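Local coordinates for type III Pentaketide Synthase (Neurospora crassa, PDB 3EUO), which is a fungal type III polyketide synthase that makes pentaketide products, probably by the acyl-transfer chemistry of the chalcone synthase family, at residues V10-Y15 / S202-A207; D20-L25 / K38-N43; P34-V39 / E186-L191; A173-T178 / S330-I335. All blocks are in the same frame, centred on the assembly; numbering follows the deposited sequence.

Interaction 1: residues V10-Y15 / S202-A207; sequences VQYPPY and SDCASA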
loop_
_atom_site.group_PDB
_atom_site.type_symbol
_atom_site.label_atom_id
_atom_site.label_comp_id
_atom_site.label_asym_id
_atom_site.label_seq_id
_atom_site.Cartn_x
_atom_site.Cartn_y
_atom_site.Cartn_z
ATOM N N VAL A 10 14.042 -10.923 -12.795
ATOM C CA VAL A 10 13.760 -9.667 -13.469
ATOM C C VAL A 10 13.127 -9.996 -14.806
ATOM O O VAL A 10 13.557 -10.925 -15.495
ATOM C CB VAL A 10 15.051 -8.838 -13.685
ATOM C CG1 VAL A 10 14.757 -7.528 -14.430
ATOM C CG2 VAL A 10 15.739 -8.551 -12.350
ATOM N N GLN A 11 12.089 -9.246 -15.165
ATOM C CA GLN A 11 11.477 -9.405 -16.476
ATOM C C GLN A 11 11.130 -8.054 -17.074
ATOM O O GLN A 11 10.177 -7.391 -16.652
ATOM C CB GLN A 11 10.240 -10.313 -16.416
ATOM C CG GLN A 11 9.615 -10.597 -17.781
ATOM C CD GLN A 11 10.505 -11.447 -18.678
ATOM O OE1 GLN A 11 11.266 -12.291 -18.206
ATOM N NE2 GLN A 11 10.405 -11.225 -19.982
ATOM N N TYR A 12 11.932 -7.647 -18.050
ATOM C CA TYR A 12 11.630 -6.476 -18.847
ATOM C C TYR A 12 10.644 -6.874 -19.943
ATOM O O TYR A 12 10.620 -8.038 -20.361
ATOM C CB TYR A 12 12.917 -5.893 -19.451
ATOM C CG TYR A 12 13.766 -5.116 -18.461
ATOM C CD1 TYR A 12 13.424 -3.814 -18.089
ATOM C CD2 TYR A 12 14.922 -5.681 -17.900
ATOM C CE1 TYR A 12 14.211 -3.086 -17.176
ATOM C CE2 TYR A 12 15.711 -4.964 -16.994
ATOM C CZ TYR A 12 15.350 -3.671 -16.632
ATOM O OH TYR A 12 16.124 -2.958 -15.729
ATOM N N PRO A 13 9.812 -5.923 -20.400
ATOM C CA PRO A 13 8.906 -6.173 -21.520
ATOM C C PRO A 13 9.655 -6.324 -22.854
ATOM O O PRO A 13 10.878 -6.134 -22.890
ATOM C CB PRO A 13 7.998 -4.941 -21.519
ATOM C CG PRO A 13 8.806 -3.878 -20.849
ATOM C CD PRO A 13 9.663 -4.558 -19.858
ATOM N N PRO A 14 8.931 -6.680 -23.936
ATOM C CA PRO A 14 9.536 -7.009 -25.238
ATOM C C PRO A 14 10.253 -5.869 -25.960
ATOM O O PRO A 14 11.168 -6.135 -26.746
ATOM C CB PRO A 14 8.330 -7.437 -26.085
ATOM C CG PRO A 14 7.259 -7.783 -25.108
ATOM C CD PRO A 14 7.466 -6.829 -23.978
ATOM N N TYR A 15 9.839 -4.625 -25.720
ATOM C CA TYR A 15 10.270 -3.502 -26.558
ATOM C C TYR A 15 11.356 -2.647 -25.911
ATOM O O TYR A 15 11.398 -2.487 -24.688
ATOM C CB TYR A 15 9.074 -2.637 -26.979
ATOM C CG TYR A 15 8.009 -3.396 -27.738
ATOM C CD1 TYR A 15 8.015 -3.437 -29.136
ATOM C CD2 TYR A 15 6.998 -4.084 -27.062
ATOM C CE1 TYR A 15 7.036 -4.138 -29.836
ATOM C CE2 TYR A 15 6.014 -4.792 -27.757
ATOM C CZ TYR A 15 6.041 -4.809 -29.142
ATOM O OH TYR A 15 5.068 -5.508 -29.830
ATOM N N SER A 202 10.727 4.022 -17.637
ATOM C CA SER A 202 10.555 2.783 -18.381
ATOM C C SER A 202 9.755 1.747 -17.575
ATOM O O SER A 202 9.373 1.997 -16.418
ATOM C CB SER A 202 11.933 2.221 -18.757
ATOM O OG SER A 202 12.710 1.955 -17.593
ATOM N N ASP A 203 9.537 0.582 -18.186
ATOM C CA ASP A 203 8.677 -0.473 -17.649
ATOM C C ASP A 203 9.515 -1.693 -17.274
ATOM O O ASP A 203 10.446 -2.056 -17.999
ATOM C CB ASP A 203 7.619 -0.900 -18.679
ATOM C CG ASP A 203 6.824 0.272 -19.236
ATOM O OD1 ASP A 203 6.761 1.330 -18.575
ATOM O OD2 ASP A 203 6.262 0.130 -20.343
ATOM N N CYS A 204 9.174 -2.319 -16.152
ATOM C CA CYS A 204 9.908 -3.482 -15.662
ATOM C C CYS A 204 9.182 -4.134 -14.503
ATOM O O CYS A 204 8.416 -3.485 -13.794
ATOM C CB CYS A 204 11.306 -3.073 -15.180
ATOM S SG CYS A 204 12.398 -4.454 -14.715
ATOM N N ALA A 205 9.443 -5.423 -14.302
ATOM C CA ALA A 205 9.082 -6.062 -13.039
ATOM C C ALA A 205 10.300 -6.782 -12.518
ATOM O O ALA A 205 11.082 -7.329 -13.289
ATOM C CB ALA A 205 7.922 -7.023 -13.214
ATOM N N SER A 206 10.471 -6.766 -11.201
ATOM C CA SER A 206 11.593 -7.449 -10.584
ATOM C C SER A 206 11.168 -7.968 -9.228
ATOM O O SER A 206 10.287 -7.400 -8.589
ATOM C CB SER A 206 12.783 -6.512 -10.439
ATOM O OG SER A 206 12.442 -5.385 -9.661
ATOM N N ALA A 207 11.796 -9.057 -8.798
ATOM C CA ALA A 207 11.421 -9.700 -7.545
ATOM C C ALA A 207 12.621 -10.316 -6.857
ATOM O O ALA A 207 13.599 -10.688 -7.509
ATOM C CB ALA A 207 10.352 -10.764 -7.798
#
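Cys204 throws its SG to the side opposite its own backbone N (chi1 -174°), while Tyr12 folds its ring back beside its backbone N (chi1 -76°); together the two rotations lay the sulfur over one face of the phenol ring. SG lies 3.6 Å from the centroid of the Tyr12 ring, displaced toward the rim, with Tyr12 CE1 closest to it at 3.3 Å. A polarisable sulfur suits this sulfur-aromatic contact, and the ring is held in turn by stacking on His327 and by a hydrogen bond between its OH and Ser337 OG. Val10 CG1 touches the same sulfur at 3.9 Å. The setting is the central mixed sheet of the thiolase-like fold, in which strands 4-11 and 204-211 are antiparallel neighbours. Val10 and Ser206 form a non-hydrogen-bonded pair, with Val10 CG2 packed 4.1 Å from Ser206 CB. Gln11 and Ala205 form the hydrogen-bonded pair beside it: Gln11 N binds Ala205 O at 2.9 Å, and Ala205 N returns a longer bond of 3.2 Å to Gln11 O. The small Ala205 packs against Leu84 of helix 70-96, whereas Gln11 OE1 bonds to Lys91 NZ. The pairing ends after Gln11; two residues on, Pro13 has no N-H to give. Its CD presses to 3.2 Å from Asp203 O, a buried carbonyl without a hydrogen-bond partner, while the Asp203 carboxylate turns to Thr178, Ser177 and Ile54.

Interaction 2: residues D20-L25 / K38-N43; sequences DAIDIL and KVLAIN
Ile22 drives its CD1 end into the side-chain amide of Asn43, and this is the more closely packed, buried part of the contact: Ile22 CD1 comes to 3.4 Å from Asn43 CG, and Ile22 CG1 comes equally near Asn43 ND2. The two side chains approach from opposite directions. Ile22 reaches the amide because its CG1 sits between its backbone N and carbonyl carbon (chi1 66°), a rotamer uncommon for isoleucine in a helix. The same methyl, Ile22 CD1, rests 3.8 Å from Leu40 CD2. Branched aliphatic groups suit this part, because Ile22 is buried and also packs on Val181 and Ile198.

The other flank, where Asp23 and Leu40 are partly exposed, is looser and wet. Asp23 and Leu40 slide past each other, the carboxylate oxygen OD1 of Asp23 passing 3.3 Å from Leu40 CD2 in a contact without polar gain. That oxygen is served by a water, which gives one proton to Asp23 OD1 at 2.7 Å and the other to the carbonyl Leu40 O, also at 2.7 Å, while accepting from Asn43 ND2 at 3.0 Å. One water thus bridges a carboxylate, a backbone carbonyl and an amide N-H. The second carboxylate oxygen of Asp23 forms a salt bridge with Arg44, which helps fix the rotation of the group. The arrangement is that of two helices consecutive in the chain, the start of helix 20-29 packed against the end of helix 34-42 in an apolar junction with a water at its edge.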
loop_
_atom_site.group_PDB
_atom_site.type_symbol
_atom_site.label_atom_id
_atom_site.label_comp_id
_atom_site.label_asym_id
_atom_site.label_seq_id
_atom_site.Cartn_x
_atom_site.Cartn_y
_atom_site.Cartn_z
ATOM N N ASP A 20 14.195 8.454 -30.176
ATOM C CA ASP A 20 13.293 8.857 -31.263
ATOM C C ASP A 20 11.822 8.488 -31.031
ATOM O O ASP A 20 10.944 9.044 -31.684
ATOM C CB ASP A 20 13.777 8.344 -32.631
ATOM C CG ASP A 20 13.679 6.827 -32.776
ATOM O OD1 ASP A 20 13.944 6.095 -31.796
ATOM O OD2 ASP A 20 13.358 6.362 -33.895
ATOM N N ALA A 21 11.559 7.566 -30.104
ATOM C CA ALA A 21 10.188 7.139 -29.803
ATOM C C ALA A 21 9.296 8.314 -29.384
ATOM O O ALA A 21 8.204 8.504 -29.928
ATOM C CB ALA A 21 10.183 6.059 -28.719
ATOM N N ILE A 22 9.761 9.106 -28.420
ATOM C CA ILE A 22 8.959 10.246 -27.976
ATOM C C ILE A 22 8.949 11.372 -29.016
ATOM O O ILE A 22 7.983 12.130 -29.077
ATOM C CB ILE A 22 9.316 10.767 -26.555
ATOM C CG1 ILE A 22 10.720 11.370 -26.508
ATOM C CG2 ILE A 22 9.127 9.664 -25.492
ATOM C CD1 ILE A 22 10.953 12.222 -25.256
ATOM N N ASP A 23 10.003 11.462 -29.835
ATOM C CA ASP A 23 10.007 12.360 -31.006
ATOM C C ASP A 23 8.825 12.020 -31.917
ATOM O O ASP A 23 8.059 12.905 -32.313
ATOM C CB ASP A 23 11.313 12.248 -31.801
ATOM C CG ASP A 23 12.499 12.900 -31.099
ATOM O OD1 ASP A 23 12.303 13.550 -30.051
ATOM O OD2 ASP A 23 13.634 12.759 -31.604
ATOM N N ILE A 24 8.678 10.732 -32.225
ATOM C CA ILE A 24 7.593 10.251 -33.080
ATOM C C ILE A 24 6.218 10.616 -32.520
ATOM O O ILE A 24 5.368 11.170 -33.233
ATOM C CB ILE A 24 7.670 8.706 -33.308
ATOM C CG1 ILE A 24 8.992 8.295 -33.980
ATOM C CG2 ILE A 24 6.463 8.211 -34.089
ATOM C CD1 ILE A 24 9.273 8.973 -35.302
ATOM N N LEU A 25 6.002 10.320 -31.243
ATOM C CA LEU A 25 4.701 10.544 -30.631
ATOM C C LEU A 25 4.419 12.014 -30.426
ATOM O O LEU A 25 3.283 12.450 -30.556
ATOM C CB LEU A 25 4.590 9.800 -29.296
ATOM C CG LEU A 25 4.378 8.296 -29.447
ATOM C CD1 LEU A 25 4.662 7.605 -28.103
ATOM C CD2 LEU A 25 2.957 7.984 -29.957
ATOM N N LYS A 38 12.289 21.960 -25.671
ATOM C CA LYS A 38 13.175 21.768 -24.512
ATOM C C LYS A 38 13.172 20.318 -24.017
ATOM O O LYS A 38 14.233 19.733 -23.816
ATOM C CB LYS A 38 12.834 22.715 -23.346
ATOM C CG LYS A 38 12.796 24.222 -23.653
ATOM C CD LYS A 38 13.948 24.704 -24.519
ATOM C CE LYS A 38 13.608 26.052 -25.181
ATOM N NZ LYS A 38 12.731 25.915 -26.396
ATOM N N VAL A 39 11.988 19.739 -23.824
ATOM C CA VAL A 39 11.892 18.333 -23.402
ATOM C C VAL A 39 12.551 17.392 -24.417
ATOM O O VAL A 39 13.324 16.523 -24.031
ATOM C CB VAL A 39 10.429 17.911 -23.119
ATOM C CG1 VAL A 39 10.313 16.408 -22.867
ATOM C CG2 VAL A 39 9.873 18.697 -21.945
ATOM N N LEU A 40 12.261 17.572 -25.706
ATOM C CA LEU A 40 12.859 16.709 -26.742
ATOM C C LEU A 40 14.391 16.856 -26.817
ATOM O O LEU A 40 15.094 15.906 -27.161
ATOM C CB LEU A 40 12.190 16.926 -28.111
ATOM C CG LEU A 40 10.708 16.515 -28.230
ATOM C CD1 LEU A 40 10.202 16.692 -29.670
ATOM C CD2 LEU A 40 10.465 15.082 -27.759
ATOM N N ALA A 41 14.894 18.039 -26.476
ATOM C CA ALA A 41 16.334 18.283 -26.360
ATOM C C ALA A 41 16.913 17.566 -25.143
ATOM O O ALA A 41 17.933 16.880 -25.249
ATOM C CB ALA A 41 16.611 19.783 -26.268
ATOM N N ILE A 42 16.256 17.727 -23.995
ATOM C CA ILE A 42 16.692 17.108 -22.732
ATOM C C ILE A 42 16.714 15.581 -22.826
ATOM O O ILE A 42 17.600 14.924 -22.265
ATOM C CB ILE A 42 15.831 17.595 -21.537
ATOM C CG1 ILE A 42 16.164 19.054 -21.220
ATOM C CG2 ILE A 42 16.049 16.732 -20.292
ATOM C CD1 ILE A 42 15.079 19.782 -20.431
ATOM N N ASN A 43 15.748 15.039 -23.562
ATOM C CA ASN A 43 15.665 13.619 -23.882
ATOM C C ASN A 43 16.974 13.034 -24.399
ATOM O O ASN A 43 17.243 11.846 -24.219
ATOM C CB ASN A 43 14.562 13.389 -24.917
ATOM C CG ASN A 43 14.329 11.919 -25.211
ATOM O OD1 ASN A 43 14.289 11.092 -24.308
ATOM N ND2 ASN A 43 14.155 11.595 -26.487
HETATM O O HOH W 1 14.558 13.675 -28.557
#

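Interaction 3: residues P34-V39 / E186-L191; sequences PAMKKV and ESIDAL
The carbonyl Pro34 O is gripped by two nitrogens of one residue: the backbone Lys38 N at 3.0 Å, as the helix requires, and the amine Lys38 NZ at 2.8 Å. They arrive from opposite faces of the carbonyl plane, and the lysine chain must curl back along its own helix to do so. The face of helix 34-39 that meets helix 186-191 is apolar. There the axes come within 8.5 Å of each other at 140°, a roughly antiparallel crossing with Ile188 as its central side chain. The methyl Ile188 CG2 lies over the backbone, 3.7 Å from Met36 N, an approach helped by the neighbouring Ala35, whose CB is small enough to stand 4.0 Å from that methyl. Met36 closes round it from the side: its chain bends at chi2 (64°) and again at chi3, bringing CE to 3.8 Å from Ile188 CG2. A flexible, unbranched methionine can make this double turn. At the other end of the isoleucine, Ile188 CD1 meets Val39 CG1 tip to tip at 3.9 Å. Gln192, just beyond helix 181-191, ties the pair together through its amide, with OE1 accepting from Ala35 N and NE2 donating to Asp189 O. Ile198 of the short helix 197-200 touches both Val39 and Ile188, so helices 34-42, 181-191 and 197-200 share one apolar core, the second of them following strand 168-175 in the chain.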
loop_
_atom_site.group_PDB
_atom_site.type_symbol
_atom_site.label_atom_id
_atom_site.label_comp_id
_atom_site.label_asym_id
_atom_site.label_seq_id
_atom_site.Cartn_x
_atom_site.Cartn_y
_atom_site.Cartn_z
ATOM N N PRO A 34 7.914 25.863 -27.516
ATOM C CA PRO A 34 9.149 26.041 -26.746
ATOM C C PRO A 34 9.380 24.975 -25.672
ATOM O O PRO A 34 10.494 24.419 -25.583
ATOM C CB PRO A 34 8.978 27.434 -26.122
ATOM C CG PRO A 34 8.094 28.150 -27.100
ATOM C CD PRO A 34 7.112 27.104 -27.544
ATOM N N ALA A 35 8.347 24.663 -24.891
ATOM C CA ALA A 35 8.488 23.647 -23.850
ATOM C C ALA A 35 8.732 22.262 -24.444
ATOM O O ALA A 35 9.575 21.513 -23.937
ATOM C CB ALA A 35 7.287 23.636 -22.923
ATOM N N MET A 36 8.018 21.931 -25.525
ATOM C CA MET A 36 8.190 20.622 -26.157
ATOM C C MET A 36 9.593 20.489 -26.726
ATOM O O MET A 36 10.228 19.455 -26.540
ATOM C CB MET A 36 7.135 20.362 -27.243
ATOM C CG MET A 36 7.109 18.900 -27.733
ATOM S SD MET A 36 6.635 17.647 -26.493
ATOM C CE MET A 36 4.886 18.050 -26.286
ATOM N N LYS A 37 10.071 21.523 -27.428
ATOM C CA LYS A 37 11.449 21.525 -27.929
ATOM C C LYS A 37 12.478 21.297 -26.814
ATOM O O LYS A 37 13.411 20.503 -26.988
ATOM C CB LYS A 37 11.761 22.808 -28.711
ATOM C CG LYS A 37 11.242 22.787 -30.158
ATOM C CD LYS A 37 11.418 24.144 -30.867
ATOM C CE LYS A 37 12.873 24.615 -30.842
ATOM N NZ LYS A 37 13.035 26.036 -31.286
ATOM N N LYS A 38 12.289 21.960 -25.671
ATOM C CA LYS A 38 13.175 21.768 -24.512
ATOM C C LYS A 38 13.172 20.318 -24.017
ATOM O O LYS A 38 14.233 19.733 -23.816
ATOM C CB LYS A 38 12.834 22.715 -23.346
ATOM C CG LYS A 38 12.796 24.222 -23.653
ATOM C CD LYS A 38 13.948 24.704 -24.519
ATOM C CE LYS A 38 13.608 26.052 -25.181
ATOM N NZ LYS A 38 12.731 25.915 -26.396
ATOM N N VAL A 39 11.988 19.739 -23.824
ATOM C CA VAL A 39 11.892 18.333 -23.402
ATOM C C VAL A 39 12.551 17.392 -24.417
ATOM O O VAL A 39 13.324 16.523 -24.031
ATOM C CB VAL A 39 10.429 17.911 -23.119
ATOM C CG1 VAL A 39 10.313 16.408 -22.867
ATOM C CG2 VAL A 39 9.873 18.697 -21.945
ATOM N N GLU A 186 0.732 15.945 -23.228
ATOM C CA GLU A 186 -0.378 16.891 -23.150
ATOM C C GLU A 186 -0.073 18.012 -22.163
ATOM O O GLU A 186 -0.330 19.184 -22.443
ATOM C CB GLU A 186 -1.673 16.182 -22.758
ATOM C CG GLU A 186 -2.818 17.162 -22.578
ATOM C CD GLU A 186 -4.176 16.517 -22.575
ATOM O OE1 GLU A 186 -4.929 16.761 -21.608
ATOM O OE2 GLU A 186 -4.504 15.783 -23.533
ATOM N N SER A 187 0.460 17.656 -20.999
ATOM C CA SER A 187 0.842 18.664 -20.009
ATOM C C SER A 187 1.978 19.562 -20.503
ATOM O O SER A 187 1.948 20.772 -20.286
ATOM C CB SER A 187 1.218 18.012 -18.680
ATOM O OG SER A 187 0.074 17.465 -18.058
ATOM N N ILE A 188 2.977 18.973 -21.164
ATOM C CA ILE A 188 4.081 19.769 -21.723
ATOM C C ILE A 188 3.531 20.830 -22.674
ATOM O O ILE A 188 3.838 22.028 -22.549
ATOM C CB ILE A 188 5.137 18.895 -22.457
ATOM C CG1 ILE A 188 5.812 17.941 -21.475
ATOM C CG2 ILE A 188 6.206 19.783 -23.147
ATOM C CD1 ILE A 188 6.454 16.735 -22.134
ATOM N N ASP A 189 2.705 20.387 -23.613
ATOM C CA ASP A 189 2.111 21.278 -24.596
ATOM C C ASP A 189 1.230 22.345 -23.928
ATOM O O ASP A 189 1.442 23.542 -24.125
ATOM C CB ASP A 189 1.299 20.459 -25.602
ATOM C CG ASP A 189 0.590 21.322 -26.622
ATOM O OD1 ASP A 189 1.260 21.784 -27.566
ATOM O OD2 ASP A 189 -0.641 21.535 -26.472
ATOM N N ALA A 190 0.271 21.907 -23.115
ATOM C CA ALA A 190 -0.745 22.813 -22.550
ATOM C C ALA A 190 -0.205 23.785 -21.498
ATOM O O ALA A 190 -0.609 24.952 -21.457
ATOM C CB ALA A 190 -1.911 22.007 -21.975
ATOM N N LEU A 191 0.696 23.305 -20.649
ATOM C CA LEU A 191 1.192 24.107 -19.536
ATOM C C LEU A 191 2.490 24.814 -19.878
ATOM O O LEU A 191 2.938 25.690 -19.132
ATOM C CB LEU A 191 1.383 23.242 -18.292
ATOM C CG LEU A 191 0.161 22.456 -17.817
ATOM C CD1 LEU A 191 0.547 21.540 -16.682
ATOM C CD2 LEU A 191 -0.987 23.381 -17.408
#

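Interaction 4: residues A173-T178 / S330-I335; sequences ALEVST and SSSATI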
loop_
_atom_site.group_PDB
_atom_site.type_symbol
_atom_site.label_atom_id
_atom_site.label_comp_id
_atom_site.label_asym_id
_atom_site.label_seq_id
_atom_site.Cartn_x
_atom_site.Cartn_y
_atom_site.Cartn_z
ATOM N N ALA A 173 8.259 -5.737 -7.318
ATOM C CA ALA A 173 7.983 -4.401 -7.860
ATOM C C ALA A 173 7.589 -4.503 -9.321
ATOM O O ALA A 173 8.238 -5.209 -10.103
ATOM C CB ALA A 173 9.188 -3.499 -7.701
ATOM N N LEU A 174 6.511 -3.819 -9.683
ATOM C CA LEU A 174 6.090 -3.745 -11.074
ATOM C C LEU A 174 5.718 -2.308 -11.399
ATOM O O LEU A 174 4.921 -1.688 -10.689
ATOM C CB LEU A 174 4.907 -4.691 -11.322
ATOM C CG LEU A 174 4.086 -4.539 -12.610
ATOM C CD1 LEU A 174 4.913 -4.831 -13.870
ATOM C CD2 LEU A 174 2.863 -5.444 -12.556
ATOM N N GLU A 175 6.288 -1.782 -12.481
ATOM C CA GLU A 175 5.956 -0.433 -12.928
ATOM C C GLU A 175 5.751 -0.427 -14.430
ATOM O O GLU A 175 6.540 -1.015 -15.169
ATOM C CB GLU A 175 7.040 0.587 -12.542
ATOM C CG GLU A 175 7.386 0.635 -11.046
ATOM C CD GLU A 175 6.321 1.283 -10.164
ATOM O OE1 GLU A 175 5.229 1.664 -10.652
ATOM O OE2 GLU A 175 6.586 1.409 -8.948
ATOM N N VAL A 176 4.653 0.184 -14.855
ATOM C CA VAL A 176 4.395 0.447 -16.272
ATOM C C VAL A 176 4.180 1.954 -16.397
ATOM O O VAL A 176 3.086 2.466 -16.133
ATOM C CB VAL A 176 3.165 -0.325 -16.808
ATOM C CG1 VAL A 176 2.936 -0.011 -18.294
ATOM C CG2 VAL A 176 3.339 -1.837 -16.604
ATOM N N SER A 177 5.238 2.660 -16.776
ATOM C CA SER A 177 5.212 4.116 -16.844
ATOM C C SER A 177 5.077 4.645 -18.272
ATOM O O SER A 177 4.596 5.762 -18.475
ATOM C CB SER A 177 6.494 4.677 -16.236
ATOM O OG SER A 177 7.615 4.244 -16.984
ATOM N N THR A 178 5.516 3.862 -19.255
ATOM C CA THR A 178 5.623 4.375 -20.635
ATOM C C THR A 178 4.280 4.690 -21.270
ATOM O O THR A 178 4.201 5.513 -22.188
ATOM C CB THR A 178 6.406 3.432 -21.579
ATOM O OG1 THR A 178 5.724 2.178 -21.676
ATOM C CG2 THR A 178 7.836 3.231 -21.090
ATOM N N SER A 330 13.158 2.452 -14.249
ATOM C CA SER A 330 11.917 1.676 -14.136
ATOM C C SER A 330 11.272 1.843 -12.759
ATOM O O SER A 330 10.613 0.926 -12.262
ATOM C CB SER A 330 12.172 0.188 -14.431
ATOM O OG SER A 330 12.758 0.011 -15.710
ATOM N N SER A 331 11.460 3.025 -12.165
ATOM C CA SER A 331 10.921 3.359 -10.843
ATOM C C SER A 331 11.261 2.262 -9.814
ATOM O O SER A 331 12.412 1.822 -9.752
ATOM C CB SER A 331 9.422 3.672 -10.944
ATOM O OG SER A 331 8.874 4.033 -9.690
ATOM N N SER A 332 10.282 1.794 -9.038
ATOM C CA SER A 332 10.554 0.853 -7.944
ATOM C C SER A 332 11.164 -0.489 -8.377
ATOM O O SER A 332 11.767 -1.184 -7.557
ATOM C CB SER A 332 9.279 0.581 -7.132
ATOM O OG SER A 332 8.365 -0.200 -7.884
ATOM N N ALA A 333 10.993 -0.845 -9.652
ATOM C CA ALA A 333 11.471 -2.138 -10.169
ATOM C C ALA A 333 12.969 -2.156 -10.496
ATOM O O ALA A 333 13.554 -3.226 -10.691
ATOM C CB ALA A 333 10.651 -2.558 -11.394
ATOM N N THR A 334 13.595 -0.983 -10.545
ATOM C CA THR A 334 14.972 -0.903 -11.027
ATOM C C THR A 334 15.986 -1.474 -10.042
ATOM O O THR A 334 16.967 -2.098 -10.457
ATOM C CB THR A 334 15.393 0.539 -11.376
ATOM O OG1 THR A 334 14.356 1.171 -12.131
ATOM C CG2 THR A 334 16.677 0.533 -12.203
ATOM N N ILE A 335 15.760 -1.255 -8.750
ATOM C CA ILE A 335 16.771 -1.626 -7.759
ATOM C C ILE A 335 17.045 -3.128 -7.723
ATOM O O ILE A 335 18.207 -3.531 -7.629
ATOM C CB ILE A 335 16.522 -1.023 -6.337
ATOM C CG1 ILE A 335 17.754 -1.201 -5.433
ATOM C CG2 ILE A 335 15.285 -1.627 -5.677
ATOM C CD1 ILE A 335 19.055 -0.642 -6.010
#
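Glu175 and Ser332 make the central bond, in which the hydroxyl Ser332 OG donates to Glu175 OE2 at 2.6 Å. It meets the oxygen on its anti side, 21° out of the carboxylate plane. The first torsion of the glutamate puts Glu175 CG 3.5 Å from Ser330 O, and chi2 (-73°) then turns the carboxylate to Ser332. Beside the bond lies small-residue packing: Ala173 CB is 3.4 Å from Ser332 OG, and Ala173 CB and Ala333 CB touch at 4.1 Å. Alanines and serines, being small, suit so close an approach of loop to strand. In the next shell, the other carboxylate oxygen, Glu175 OE1, is hydrogen-bonded to Cys111 N, Thr110 OG1 and Thr112 OG1. These bonds fix the rotation of the carboxylate and would probably favour the charged form. On the loop side, Ser331 takes a positive phi of 50°, unusual for a residue with a side chain. Its carbonyl Ser331 O is bound from one face by two groups of Thr334, N and OG1, both at 3.1 Å, which fixes the turn that presents Ser332. Farther out, Asn329 OD1 accepts from Ser331 N. In chalcone synthase relatives the asparagine of a Gly-Asn-x-Ser-Ser loop belongs to a Cys-His-Asn catalytic triad, and Asn329 probably corresponds to it; the contact thus probably buttresses the active-site loop of a thiolase fold, joining strand 168-175 of the N-terminal family region to the C-terminal one.

In the fold
The four contacts form two groups. Interactions 1 and 4 lie near the centre of the fold, their centres 8 Å apart, and touch each other. Strands 168-175, 204-211 and 4-11 are consecutive in one mixed sheet, with 330-335 lying against it, and the segments of the two contacts alternate along the chain. Interactions 2 and 3 sit at the periphery, 10 Å apart, and share Lys38 and Val39 on helix 34-42. Interaction 2 joins segments close in sequence, interaction 3 distant ones; its helix 181-191 follows strand 168-175 of interaction 4, about 24 Å away between centres. Segments far apart in sequence, from the N-terminal and C-terminal family regions, thus meet in the sheet core, while the helical pair sits at the edge.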